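Side-chain contact in DUF2235 domain-containing protein (Pseudomonas aeruginosa, PDB 4O5P), which is a type VI secretion phospholipase effector of the Tle1 family, thought to hydrolyse membrane phospholipids with an alpha/beta-hydrolase catalytic domain: residues G467-V472 and R685-D690. Numbering follows the deposited sequence.
Sequences GPLEEV and RLVHFD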
loop_
_atom_site.group_PDB
_atom_site.type_symbol
_atom_site.label_atom_id
_atom_site.label_comp_id
_atom_site.label_asym_id
_atom_site.label_seq_id
_atom_site.Cartn_x
_atom_site.Cartn_y
_atom_site.Cartn_z
ATOM N N GLY A 467 23.521 -6.742 0.204
ATOM C CA GLY A 467 23.213 -7.902 -0.610
ATOM C C GLY A 467 21.939 -7.611 -1.363
ATOM O O GLY A 467 21.363 -6.545 -1.198
ATOM N N PRO A 468 21.486 -8.558 -2.190
ATOM C CA PRO A 468 20.192 -8.353 -2.851
ATOM C C PRO A 468 19.081 -8.367 -1.808
ATOM O O PRO A 468 19.288 -8.816 -0.672
ATOM C CB PRO A 468 20.062 -9.585 -3.763
ATOM C CG PRO A 468 20.935 -10.656 -3.087
ATOM C CD PRO A 468 22.099 -9.862 -2.517
ATOM N N LEU A 469 17.900 -7.907 -2.185
ATOM C CA LEU A 469 16.813 -7.811 -1.221
ATOM C C LEU A 469 16.516 -9.116 -0.480
ATOM O O LEU A 469 16.239 -9.096 0.727
ATOM C CB LEU A 469 15.559 -7.269 -1.892
ATOM C CG LEU A 469 14.336 -7.019 -1.020
ATOM C CD1 LEU A 469 14.718 -6.211 0.221
ATOM C CD2 LEU A 469 13.312 -6.252 -1.854
ATOM N N GLU A 470 16.594 -10.245 -1.182
ATOM C CA GLU A 470 16.335 -11.537 -0.546
ATOM C C GLU A 470 17.251 -11.803 0.658
ATOM O O GLU A 470 16.794 -12.215 1.726
ATOM C CB GLU A 470 16.465 -12.673 -1.567
ATOM C CG GLU A 470 15.403 -12.670 -2.660
ATOM C CD GLU A 470 15.818 -11.937 -3.927
ATOM O OE1 GLU A 470 16.603 -10.963 -3.848
ATOM O OE2 GLU A 470 15.337 -12.338 -5.019
ATOM N N GLU A 471 18.542 -11.563 0.487
ATOM C CA GLU A 471 19.490 -11.825 1.557
ATOM C C GLU A 471 19.341 -10.846 2.704
ATOM O O GLU A 471 19.555 -11.216 3.871
ATOM C CB GLU A 471 20.920 -11.768 1.024
ATOM C CG GLU A 471 21.242 -12.908 0.079
ATOM C CD GLU A 471 21.212 -14.270 0.755
ATOM O OE1 GLU A 471 21.357 -14.363 2.000
ATOM O OE2 GLU A 471 21.026 -15.274 0.038
ATOM N N VAL A 472 18.994 -9.600 2.374
ATOM C CA VAL A 472 18.794 -8.590 3.397
ATOM C C VAL A 472 17.577 -8.986 4.230
ATOM O O VAL A 472 17.577 -8.840 5.449
ATOM C CB VAL A 472 18.652 -7.151 2.798
ATOM C CG1 VAL A 472 18.088 -6.191 3.818
ATOM C CG2 VAL A 472 20.008 -6.633 2.317
ATOM N N ARG A 685 8.691 -12.750 4.513
ATOM C CA ARG A 685 7.671 -11.928 3.879
ATOM C C ARG A 685 7.641 -12.258 2.390
ATOM O O ARG A 685 8.690 -12.509 1.784
ATOM C CB ARG A 685 8.013 -10.454 4.082
ATOM C CG ARG A 685 7.062 -9.473 3.416
ATOM C CD ARG A 685 7.563 -8.041 3.574
ATOM N NE ARG A 685 6.496 -7.096 3.269
ATOM C CZ ARG A 685 6.660 -5.783 3.146
ATOM N NH1 ARG A 685 7.866 -5.234 3.299
ATOM N NH2 ARG A 685 5.612 -5.031 2.853
ATOM N N LEU A 686 6.457 -12.283 1.791
ATOM C CA LEU A 686 6.396 -12.524 0.348
ATOM C C LEU A 686 6.781 -11.245 -0.380
ATOM O O LEU A 686 6.330 -10.152 -0.005
ATOM C CB LEU A 686 5.000 -12.987 -0.084
ATOM C CG LEU A 686 4.693 -12.993 -1.590
ATOM C CD1 LEU A 686 5.620 -13.967 -2.349
ATOM C CD2 LEU A 686 3.244 -13.383 -1.787
ATOM N N VAL A 687 7.626 -11.387 -1.410
ATOM C CA VAL A 687 8.089 -10.257 -2.205
ATOM C C VAL A 687 7.922 -10.573 -3.684
ATOM O O VAL A 687 8.343 -11.638 -4.150
ATOM C CB VAL A 687 9.584 -9.931 -1.945
ATOM C CG1 VAL A 687 10.001 -8.678 -2.741
ATOM C CG2 VAL A 687 9.844 -9.712 -0.483
ATOM N N HIS A 688 7.284 -9.664 -4.408
ATOM C CA HIS A 688 7.186 -9.770 -5.860
ATOM C C HIS A 688 8.229 -8.890 -6.529
ATOM O O HIS A 688 8.459 -7.763 -6.095
ATOM C CB HIS A 688 5.799 -9.331 -6.345
ATOM C CG HIS A 688 4.691 -10.220 -5.876
ATOM N ND1 HIS A 688 4.110 -10.095 -4.632
ATOM C CD2 HIS A 688 4.066 -11.258 -6.478
ATOM C CE1 HIS A 688 3.174 -11.016 -4.491
ATOM N NE2 HIS A 688 3.129 -11.737 -5.596
ATOM N N PHE A 689 8.851 -9.401 -7.585
ATOM C CA PHE A 689 9.709 -8.563 -8.414
ATOM C C PHE A 689 9.108 -8.663 -9.809
ATOM O O PHE A 689 9.493 -9.535 -10.603
ATOM C CB PHE A 689 11.165 -9.045 -8.432
ATOM C CG PHE A 689 11.727 -9.392 -7.079
ATOM C CD1 PHE A 689 11.565 -10.672 -6.548
ATOM C CD2 PHE A 689 12.472 -8.465 -6.364
ATOM C CE1 PHE A 689 12.107 -10.992 -5.305
ATOM C CE2 PHE A 689 13.009 -8.783 -5.124
ATOM C CZ PHE A 689 12.821 -10.041 -4.597
ATOM N N ASP A 690 8.134 -7.798 -10.084
ATOM C CA ASP A 690 7.343 -7.889 -11.308
ATOM C C ASP A 690 6.643 -9.244 -11.398
ATOM O O ASP A 690 5.773 -9.535 -10.587
ATOM C CB ASP A 690 8.211 -7.602 -12.534
ATOM C CG ASP A 690 7.407 -7.517 -13.827
ATOM O OD1 ASP A 690 6.150 -7.480 -13.797
ATOM O OD2 ASP A 690 8.055 -7.460 -14.890
#
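The ring of Phe-689 reaches from strand 687-689 to the first turn of helix 469-487 and meets two side chains there, Leu-469 and Glu-470. The apolar part of the contact is built on one methyl group: Leu-469 CD2 lies 4.1 Å from Phe-689 CE2 and 4.2 Å from Val-687 CG1, touching both side chains that the strand sends toward the helix. Leu-469 holds CG anti to its own nitrogen (chi1 -176°), which extends the isobutyl group out to them. Within the strand, Val-687 CG1 sits 3.6 Å above the plane of the Phe-689 ring, displaced toward its rim, and supports that face.

The second part is the carboxylate of Glu-470 against the ring, a van der Waals approach: the chain bends at chi2 (94°) and brings the carboxylate to the far end of the ring. Glu-470 OE2 stands 3.4 Å from Phe-689 CZ, and Glu-470 CD 3.6 Å from the same carbon, with the carboxylate and ring planes 27° apart. The approach is oblique, and no hydrogen bond joins the two segments. OE2 is held by a salt bridge to Arg-350 of strand 346-353, which also makes a cation-pi contact with Phe-689, so its positive charge probably offsets the carboxylate's closeness to the ring electrons.

Leu-469 also packs on Phe-8 and Glu-372, from two neighbouring strands of the large mixed sheet. The contact is thus helix-on-strand packing, in which the first turn of helix 469-487 packs against both that sheet and the small three-stranded sheet of 346-353, 687-689 and 692-693.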